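Local coordinates for protein cytochrome cL (Hyphomicrobium denitrificans, PDB 2D0W) that carries a covalently bound heme for electron transfer in the periplasm and probably accepts electrons from methanol dehydrogenase during methanol oxidation, at residues Glu3-Val16 with Lys89-Gly101. Residues are numbered along the deposited sequence; the frame is centred on the assembly and turned at random.
Sequences EVFRNTVTGEALDV and KGLFETIFGGANG. With HEM (protoporphyrin IX containing Fe), chain H.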
ATOM      1  N   GLU A   3       5.395 -14.009  -8.880  1.00 28.53           N
ATOM      2  CA  GLU A   3       6.445 -13.051  -8.583  1.00 26.76           C
ATOM      3  C   GLU A   3       7.497 -13.675  -7.680  1.00 25.07           C
ATOM      4  O   GLU A   3       7.216 -14.557  -6.875  1.00 25.06           O
ATOM      5  CB  GLU A   3       5.856 -11.836  -7.870  1.00 28.51           C
ATOM      6  CG  GLU A   3       4.806 -11.071  -8.657  1.00 28.86           C
ATOM      7  CD  GLU A   3       5.368 -10.364  -9.871  1.00 30.42           C
ATOM      8  OE1 GLU A   3       4.634 -10.266 -10.854  1.00 31.91           O
ATOM      9  OE2 GLU A   3       6.525  -9.887  -9.876  1.00 31.64           O
ATOM     10  N   VAL A   4       8.717 -13.185  -7.818  1.00 25.10           N
ATOM     11  CA  VAL A   4       9.762 -13.448  -6.855  1.00 24.28           C
ATOM     12  C   VAL A   4       9.995 -12.137  -6.086  1.00 23.53           C
ATOM     13  O   VAL A   4      10.240 -11.110  -6.694  1.00 23.24           O
ATOM     14  CB  VAL A   4      11.049 -13.912  -7.556  1.00 25.07           C
ATOM     15  CG1 VAL A   4      12.173 -14.041  -6.541  1.00 23.71           C
ATOM     16  CG2 VAL A   4      10.793 -15.248  -8.337  1.00 22.89           C
ATOM     17  N   PHE A   5       9.878 -12.171  -4.766  1.00 21.63           N
ATOM     18  CA  PHE A   5      10.026 -10.930  -3.981  1.00 21.23           C
ATOM     19  C   PHE A   5      11.403 -10.822  -3.368  1.00 20.28           C
ATOM     20  O   PHE A   5      11.935 -11.818  -2.882  1.00 20.80           O
ATOM     21  CB  PHE A   5       8.948 -10.835  -2.916  1.00 20.77           C
ATOM     22  CG  PHE A   5       7.553 -10.872  -3.480  1.00 21.04           C
ATOM     23  CD1 PHE A   5       7.022  -9.758  -4.084  1.00 19.20           C
ATOM     24  CD2 PHE A   5       6.792 -12.059  -3.449  1.00 20.29           C
ATOM     25  CE1 PHE A   5       5.724  -9.780  -4.637  1.00 19.70           C
ATOM     26  CE2 PHE A   5       5.512 -12.102  -3.969  1.00 18.47           C
ATOM     27  CZ  PHE A   5       4.972 -10.971  -4.583  1.00 20.14           C
ATOM     28  N   ARG A   6      11.982  -9.621  -3.439  1.00 19.24           N
ATOM     29  CA  ARG A   6      13.351  -9.357  -2.975  1.00 18.36           C
ATOM     30  C   ARG A   6      13.426  -8.137  -2.077  1.00 17.78           C
ATOM     31  O   ARG A   6      12.717  -7.136  -2.266  1.00 16.14           O
ATOM     32  CB  ARG A   6      14.340  -9.218  -4.161  1.00 15.47           C
ATOM     33  CG  ARG A   6      14.471 -10.472  -5.040  1.00 15.83           C
ATOM     34  CD  ARG A   6      15.838 -10.599  -5.726  1.00 19.69           C
ATOM     35  NE  ARG A   6      16.088 -11.968  -6.199  1.00 20.87           N
ATOM     36  CZ  ARG A   6      16.684 -12.924  -5.485  1.00 22.31           C
ATOM     37  NH1 ARG A   6      17.110 -12.681  -4.253  1.00 22.83           N
ATOM     38  NH2 ARG A   6      16.858 -14.138  -6.003  1.00 23.62           N
ATOM     39  N   ASN A   7      14.352  -8.187  -1.144  1.00 17.41           N
ATOM     40  CA  ASN A   7      14.601  -7.043  -0.308  1.00 17.38           C
ATOM     41  C   ASN A   7      14.986  -5.777  -1.121  1.00 18.59           C
ATOM     42  O   ASN A   7      15.933  -5.787  -1.908  1.00 17.19           O
ATOM     43  CB  ASN A   7      15.667  -7.413   0.732  1.00 17.76           C
ATOM     44  CG  ASN A   7      15.836  -6.348   1.793  1.00 16.42           C
ATOM     45  OD1 ASN A   7      15.418  -6.546   2.908  1.00 20.03           O
ATOM     46  ND2 ASN A   7      16.439  -5.217   1.445  1.00 15.99           N
ATOM     47  N   THR A   8      14.218  -4.706  -0.913  1.00 17.90           N
ATOM     48  CA  THR A   8      14.450  -3.378  -1.516  1.00 20.13           C
ATOM     49  C   THR A   8      15.919  -2.908  -1.504  1.00 20.40           C
ATOM     50  O   THR A   8      16.463  -2.471  -2.554  1.00 19.56           O
ATOM     51  CB  THR A   8      13.500  -2.349  -0.884  1.00 18.96           C
ATOM     52  OG1 THR A   8      12.181  -2.665  -1.313  1.00 20.02           O
ATOM     53  CG2 THR A   8      13.755  -0.963  -1.362  1.00 18.80           C
ATOM     54  N   VAL A   9      16.559  -3.007  -0.342  1.00 21.46           N
ATOM     55  CA  VAL A   9      17.953  -2.514  -0.207  1.00 22.46           C
ATOM     56  C   VAL A   9      19.028  -3.597  -0.495  1.00 25.08           C
ATOM     57  O   VAL A   9      20.100  -3.298  -1.057  1.00 25.35           O
ATOM     58  CB  VAL A   9      18.230  -1.755   1.136  1.00 22.82           C
ATOM     59  CG1 VAL A   9      19.554  -0.877   1.030  1.00 21.44           C
ATOM     60  CG2 VAL A   9      17.134  -0.833   1.449  1.00 20.77           C
ATOM     61  N   THR A  10      18.766  -4.851  -0.174  1.00 24.05           N
ATOM     62  CA  THR A  10      19.806  -5.868  -0.454  1.00 24.00           C
ATOM     63  C   THR A  10      19.661  -6.750  -1.705  1.00 23.92           C
ATOM     64  O   THR A  10      20.670  -7.226  -2.240  1.00 22.49           O
ATOM     65  CB  THR A  10      20.091  -6.789   0.756  1.00 23.83           C
ATOM     66  OG1 THR A  10      21.266  -7.573   0.448  1.00 29.16           O
ATOM     67  CG2 THR A  10      18.973  -7.708   1.001  1.00 19.03           C
ATOM     68  N   GLY A  11      18.431  -6.983  -2.160  1.00 23.72           N
ATOM     69  CA  GLY A  11      18.183  -7.941  -3.240  1.00 24.83           C
ATOM     70  C   GLY A  11      18.061  -9.384  -2.746  1.00 24.91           C
ATOM     71  O   GLY A  11      17.931 -10.299  -3.553  1.00 25.78           O
ATOM     72  N   GLU A  12      18.123  -9.596  -1.432  1.00 25.21           N
ATOM     73  CA  GLU A  12      17.982 -10.935  -0.867  1.00 25.93           C
ATOM     74  C   GLU A  12      16.532 -11.381  -1.004  1.00 25.78           C
ATOM     75  O   GLU A  12      15.612 -10.589  -0.820  1.00 24.71           O
ATOM     76  CB  GLU A  12      18.406 -10.985   0.595  1.00 27.74           C
ATOM     77  CG  GLU A  12      18.253 -12.362   1.209  1.00 32.72           C
ATOM     78  CD  GLU A  12      18.839 -12.493   2.604  1.00 35.70           C
ATOM     79  OE1 GLU A  12      19.238 -13.621   2.943  1.00 37.97           O
ATOM     80  OE2 GLU A  12      18.892 -11.496   3.374  1.00 38.05           O
ATOM     81  N   ALA A  13      16.346 -12.645  -1.367  1.00 25.49           N
ATOM     82  CA  ALA A  13      15.027 -13.226  -1.502  1.00 25.10           C
ATOM     83  C   ALA A  13      14.221 -13.018  -0.209  1.00 23.85           C
ATOM     84  O   ALA A  13      14.701 -13.297   0.902  1.00 21.91           O
ATOM     85  CB  ALA A  13      15.142 -14.720  -1.833  1.00 23.79           C
ATOM     86  N   LEU A  14      13.014 -12.487  -0.372  1.00 21.56           N
ATOM     87  CA  LEU A  14      12.077 -12.432   0.715  1.00 21.81           C
ATOM     88  C   LEU A  14      11.373 -13.776   0.853  1.00 21.83           C
ATOM     89  O   LEU A  14      10.860 -14.275  -0.122  1.00 22.93           O
ATOM     90  CB  LEU A  14      11.068 -11.322   0.427  1.00 22.45           C
ATOM     91  CG  LEU A  14      11.222  -9.993   1.177  1.00 25.17           C
ATOM     92  CD1 LEU A  14      12.647  -9.699   1.630  1.00 23.67           C
ATOM     93  CD2 LEU A  14      10.570  -8.838   0.411  1.00 22.15           C
ATOM     94  N   ASP A  15      11.316 -14.366   2.049  1.00 21.76           N
ATOM     95  CA  ASP A  15      10.574 -15.633   2.173  1.00 23.11           C
ATOM     96  C   ASP A  15       9.127 -15.381   2.562  1.00 22.15           C
ATOM     97  O   ASP A  15       8.733 -15.554   3.712  1.00 23.86           O
ATOM     98  CB  ASP A  15      11.291 -16.655   3.083  1.00 25.01           C
ATOM     99  CG  ASP A  15      10.504 -17.956   3.272  1.00 25.78           C
ATOM    100  OD1 ASP A  15      10.810 -18.637   4.251  1.00 28.55           O
ATOM    101  OD2 ASP A  15       9.612 -18.312   2.470  1.00 27.12           O
ATOM    102  N   VAL A  16       8.349 -14.954   1.571  1.00 21.21           N
ATOM    103  CA  VAL A  16       6.955 -14.572   1.763  1.00 23.13           C
ATOM    104  C   VAL A  16       6.122 -15.680   2.433  1.00 22.82           C
ATOM    105  O   VAL A  16       5.533 -15.462   3.470  1.00 24.58           O
ATOM    106  CB  VAL A  16       6.320 -14.052   0.439  1.00 22.06           C
ATOM    107  CG1 VAL A  16       4.847 -13.747   0.638  1.00 23.12           C
ATOM    108  CG2 VAL A  16       7.072 -12.829  -0.063  1.00 21.02           C
ATOM    109  N   LYS A  89       4.469  -3.841  -6.551  1.00 17.10           N
ATOM    110  CA  LYS A  89       5.408  -4.915  -6.203  1.00 18.73           C
ATOM    111  C   LYS A  89       6.548  -4.406  -5.327  1.00 17.53           C
ATOM    112  O   LYS A  89       6.905  -5.069  -4.335  1.00 16.84           O
ATOM    113  CB  LYS A  89       5.944  -5.613  -7.447  1.00 21.23           C
ATOM    114  CG  LYS A  89       6.470  -6.993  -7.168  1.00 25.08           C
ATOM    115  CD  LYS A  89       7.962  -7.019  -7.151  1.00 28.24           C
ATOM    116  CE  LYS A  89       8.512  -7.781  -8.329  1.00 31.46           C
ATOM    117  NZ  LYS A  89       8.374  -9.215  -8.096  1.00 29.11           N
ATOM    118  N   GLY A  90       7.118  -3.261  -5.699  1.00 15.64           N
ATOM    119  CA  GLY A  90       8.215  -2.645  -4.935  1.00 14.74           C
ATOM    120  C   GLY A  90       7.806  -2.188  -3.556  1.00 14.20           C
ATOM    121  O   GLY A  90       8.521  -2.430  -2.585  1.00 14.46           O
ATOM    122  N   LEU A  91       6.665  -1.514  -3.474  1.00 11.97           N
ATOM    123  CA  LEU A  91       6.099  -1.060  -2.213  1.00 13.09           C
ATOM    124  C   LEU A  91       5.845  -2.248  -1.274  1.00 12.84           C
ATOM    125  O   LEU A  91       6.248  -2.250  -0.084  1.00 12.80           O
ATOM    126  CB  LEU A  91       4.806  -0.234  -2.477  1.00 12.86           C
ATOM    127  CG  LEU A  91       4.167   0.416  -1.256  1.00 14.42           C
ATOM    128  CD1 LEU A  91       5.239   1.122  -0.519  1.00 13.56           C
ATOM    129  CD2 LEU A  91       3.043   1.408  -1.593  1.00 12.84           C
ATOM    130  N   PHE A  92       5.257  -3.304  -1.812  1.00 13.50           N
ATOM    131  CA  PHE A  92       5.052  -4.501  -1.025  1.00 13.19           C
ATOM    132  C   PHE A  92       6.408  -4.994  -0.458  1.00 13.14           C
ATOM    133  O   PHE A  92       6.516  -5.321   0.746  1.00 14.06           O
ATOM    134  CB  PHE A  92       4.373  -5.568  -1.905  1.00 14.13           C
ATOM    135  CG  PHE A  92       4.286  -6.954  -1.272  1.00 18.03           C
ATOM    136  CD1 PHE A  92       3.190  -7.309  -0.497  1.00 17.72           C
ATOM    137  CD2 PHE A  92       5.305  -7.892  -1.451  1.00 18.13           C
ATOM    138  CE1 PHE A  92       3.101  -8.585   0.075  1.00 19.32           C
ATOM    139  CE2 PHE A  92       5.237  -9.154  -0.877  1.00 19.42           C
ATOM    140  CZ  PHE A  92       4.122  -9.510  -0.117  1.00 19.89           C
ATOM    141  N   GLU A  93       7.427  -5.051  -1.328  1.00 13.20           N
ATOM    142  CA  GLU A  93       8.729  -5.609  -0.946  1.00 13.56           C
ATOM    143  C   GLU A  93       9.335  -4.703   0.155  1.00 14.04           C
ATOM    144  O   GLU A  93       9.857  -5.200   1.153  1.00 13.88           O
ATOM    145  CB  GLU A  93       9.656  -5.694  -2.191  1.00 15.90           C
ATOM    146  CG  GLU A  93       9.294  -6.696  -3.256  1.00 17.90           C
ATOM    147  CD  GLU A  93      10.202  -6.620  -4.517  1.00 24.32           C
ATOM    148  OE1 GLU A  93      10.509  -5.483  -4.966  1.00 24.61           O
ATOM    149  OE2 GLU A  93      10.612  -7.694  -5.064  1.00 25.29           O
ATOM    150  N   THR A  94       9.212  -3.380   0.015  1.00 13.75           N
ATOM    151  CA  THR A  94       9.750  -2.450   1.032  1.00 14.71           C
ATOM    152  C   THR A  94       9.058  -2.667   2.369  1.00 15.49           C
ATOM    153  O   THR A  94       9.717  -2.836   3.407  1.00 13.21           O
ATOM    154  CB  THR A  94       9.635  -1.014   0.553  1.00 15.23           C
ATOM    155  OG1 THR A  94      10.403  -0.904  -0.643  1.00 16.37           O
ATOM    156  CG2 THR A  94      10.143  -0.003   1.608  1.00 14.92           C
ATOM    157  N   ILE A  95       7.726  -2.731   2.343  1.00 12.40           N
ATOM    158  CA  ILE A  95       6.959  -2.983   3.564  1.00 11.85           C
ATOM    159  C   ILE A  95       7.247  -4.356   4.121  1.00 10.95           C
ATOM    160  O   ILE A  95       7.505  -4.462   5.312  1.00 10.78           O
ATOM    161  CB  ILE A  95       5.437  -2.748   3.390  1.00 11.79           C
ATOM    162  CG1 ILE A  95       5.231  -1.360   2.798  1.00  9.75           C
ATOM    163  CG2 ILE A  95       4.701  -2.849   4.773  1.00 13.30           C
ATOM    164  CD1 ILE A  95       3.858  -1.157   2.093  1.00  6.61           C
ATOM    165  N   PHE A  96       7.248  -5.383   3.261  1.00 11.99           N
ATOM    166  CA  PHE A  96       7.387  -6.760   3.716  1.00 12.70           C
ATOM    167  C   PHE A  96       8.771  -6.971   4.336  1.00 13.27           C
ATOM    168  O   PHE A  96       8.880  -7.472   5.449  1.00 13.29           O
ATOM    169  CB  PHE A  96       7.189  -7.802   2.575  1.00 12.68           C
ATOM    170  CG  PHE A  96       6.937  -9.186   3.074  1.00 13.61           C
ATOM    171  CD1 PHE A  96       7.969  -9.969   3.603  1.00 12.68           C
ATOM    172  CD2 PHE A  96       5.664  -9.734   3.027  1.00 12.58           C
ATOM    173  CE1 PHE A  96       7.704 -11.266   4.081  1.00 12.37           C
ATOM    174  CE2 PHE A  96       5.399 -10.992   3.510  1.00 12.85           C
ATOM    175  CZ  PHE A  96       6.407 -11.760   4.046  1.00 12.71           C
ATOM    176  N   GLY A  97       9.816  -6.611   3.582  1.00 13.75           N
ATOM    177  CA  GLY A  97      11.182  -6.936   3.987  1.00 14.22           C
ATOM    178  C   GLY A  97      11.887  -5.804   4.682  1.00 16.64           C
ATOM    179  O   GLY A  97      12.922  -6.036   5.274  1.00 16.83           O
ATOM    180  N   GLY A  98      11.330  -4.589   4.632  1.00 16.69           N
ATOM    181  CA  GLY A  98      11.934  -3.409   5.270  1.00 17.23           C
ATOM    182  C   GLY A  98      12.959  -2.662   4.418  1.00 17.78           C
ATOM    183  O   GLY A  98      13.152  -3.005   3.243  1.00 16.60           O
ATOM    184  N   ALA A  99      13.594  -1.631   5.012  1.00 17.78           N
ATOM    185  CA  ALA A  99      14.651  -0.864   4.333  1.00 18.11           C
ATOM    186  C   ALA A  99      15.878  -0.663   5.253  1.00 18.10           C
ATOM    187  O   ALA A  99      16.307  -1.609   5.909  1.00 16.08           O
ATOM    188  CB  ALA A  99      14.104   0.473   3.785  1.00 17.98           C
ATOM    189  N   ASN A 100      16.488   0.529   5.260  1.00 17.77           N
ATOM    190  CA  ASN A 100      17.592   0.808   6.218  1.00 18.74           C
ATOM    191  C   ASN A 100      17.071   1.449   7.519  1.00 18.31           C
ATOM    192  O   ASN A 100      15.939   1.972   7.598  1.00 17.70           O
ATOM    193  CB  ASN A 100      18.679   1.725   5.625  1.00 20.20           C
ATOM    194  CG  ASN A 100      19.355   1.158   4.400  1.00 20.37           C
ATOM    195  OD1 ASN A 100      19.575   1.892   3.449  1.00 22.38           O
ATOM    196  ND2 ASN A 100      19.688  -0.131   4.410  1.00 19.83           N
ATOM    197  N   GLY A 101      17.920   1.394   8.543  1.00 18.71           N
ATOM    198  CA  GLY A 101      17.701   2.087   9.790  1.00 17.87           C
ATOM    199  C   GLY A 101      16.484   1.588  10.514  1.00 19.43           C
ATOM    200  O   GLY A 101      16.298   0.388  10.684  1.00 19.89           O
TER
HETATM  201  CHA HEM H 200      11.107   4.063   4.602  1.00 11.45           C
HETATM  202  CHB HEM H 200       6.519   2.410   4.573  1.00 11.35           C
HETATM  203  CHC HEM H 200       6.520   1.775   9.406  1.00 11.09           C
HETATM  204  CHD HEM H 200      10.523   4.520   9.469  1.00 12.06           C
HETATM  205  C1A HEM H 200       9.884   3.595   4.117  1.00 13.45           C
HETATM  206  C2A HEM H 200       9.479   3.379   2.733  1.00 10.27           C
HETATM  207  C3A HEM H 200       8.215   2.955   2.743  1.00 12.24           C
HETATM  208  C4A HEM H 200       7.751   2.843   4.120  1.00 13.60           C
HETATM  209  CMA HEM H 200       7.318   2.614   1.510  1.00 11.38           C
HETATM  210  CAA HEM H 200      10.343   3.675   1.487  1.00 10.58           C
HETATM  211  CBA HEM H 200      10.110   5.158   1.149  1.00 10.55           C
HETATM  212  CGA HEM H 200      10.764   5.568  -0.165  1.00 15.58           C
HETATM  213  O1A HEM H 200      11.138   4.684  -0.972  1.00 14.75           O
HETATM  214  O2A HEM H 200      10.910   6.794  -0.386  1.00 17.30           O
HETATM  215  C1B HEM H 200       6.131   2.042   5.867  1.00 14.31           C
HETATM  216  C2B HEM H 200       4.880   1.441   6.343  1.00 13.21           C
HETATM  217  C3B HEM H 200       4.930   1.213   7.564  1.00 11.92           C
HETATM  218  C4B HEM H 200       6.161   1.707   8.099  1.00 12.69           C
HETATM  219  CMB HEM H 200       3.709   1.223   5.385  1.00 12.82           C
HETATM  220  CAB HEM H 200       3.982   0.292   8.349  1.00 11.21           C
HETATM  221  CBB HEM H 200       3.742  -0.919   7.950  1.00  9.54           C
HETATM  222  C1C HEM H 200       7.604   2.492   9.863  1.00 14.09           C
HETATM  223  C2C HEM H 200       8.104   2.558  11.251  1.00 12.99           C
HETATM  224  C3C HEM H 200       9.157   3.354  11.262  1.00 15.39           C
HETATM  225  C4C HEM H 200       9.473   3.728   9.874  1.00 13.11           C
HETATM  226  CMC HEM H 200       7.183   2.234  12.417  1.00 13.84           C
HETATM  227  CAC HEM H 200       9.883   4.056  12.455  1.00 14.46           C
HETATM  228  CBC HEM H 200      10.149   3.313  13.495  1.00 12.62           C
HETATM  229  C1D HEM H 200      11.123   4.590   8.228  1.00 11.53           C
HETATM  230  C2D HEM H 200      12.438   5.129   7.936  1.00 14.72           C
HETATM  231  C3D HEM H 200      12.627   4.979   6.431  1.00 11.95           C
HETATM  232  C4D HEM H 200      11.402   4.387   5.931  1.00 11.93           C
HETATM  233  CMD HEM H 200      13.446   5.726   8.966  1.00 13.15           C
HETATM  234  CAD HEM H 200      13.867   5.362   5.545  1.00 13.10           C
HETATM  235  CBD HEM H 200      14.529   4.004   5.299  1.00 15.88           C
HETATM  236  CGD HEM H 200      15.523   4.007   4.164  1.00 17.09           C
HETATM  237  O1D HEM H 200      16.063   2.942   3.815  1.00 16.27           O
HETATM  238  O2D HEM H 200      15.747   5.085   3.595  1.00 17.21           O
HETATM  239  NA  HEM H 200       8.797   3.272   4.907  1.00 13.94           N
HETATM  240  NB  HEM H 200       6.833   2.236   7.037  1.00 11.54           N
HETATM  241  NC  HEM H 200       8.494   3.173   9.045  1.00 15.50           N
HETATM  242  ND  HEM H 200      10.553   4.195   7.022  1.00 12.13           N
HETATM  243 FE   HEM H 200       8.686   3.124   6.995  1.00 14.17          FE
HETATM  244  O   HOH W   1      12.249  -8.877  -7.157  1.00 43.81           O
HETATM  245  O   HOH W   2      12.492  -5.040   1.429  1.00 11.53           O
HETATM  246  O   HOH W   3      11.775  -3.185  -4.129  1.00 29.64           O
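Glu93, on the face of helix 88-97 turned to the N-terminal loop 3-16, carries much of the polar contact. Its CB lies 3.4 Å from Arg6 O, and CG sits near the plane of the Phe5 ring, at its edge. With chi2 at 175° the chain runs straight on, bringing the carboxylate beside the loop backbone. There OE2 accepts the N-H of Arg6 at 2.9 Å, a fairly straight bond that arrives from above the carboxylate plane, while OE1 takes a proton from a water that also meets Thr8 OG1. One turn earlier, Lys89 bends back so that NZ forms a salt bridge with Glu3 OE2 (2.7 Å), on its anti lone pair, and also donates to Val4 O.

Next to the lysine, Phe92 and Phe5 form a tilted edge-to-face pair, planes at 50°, with Phe92 CE2 over the Phe5 ring centre. Val16 CG2 covers one face of Phe96, and Leu14 CG lies 4.1 Å from Phe96 CD1, running the opposite way. Toward the heme, Thr8 OG1 and Thr94 OG1 lie 2.6 Å apart, and Thr94 is hydrogen-bonded to Asn85, a heme-binding residue. Beyond Gly98, Val9 packs on Ala99 and Asn100, whose N donates to heme propionate O1D at 2.8 Å. The loop thus covers the helix flank adjoining the heme-facing side, Thr94 serving both; Arg6 N-H and water probably stabilise the buried carboxylate's charge.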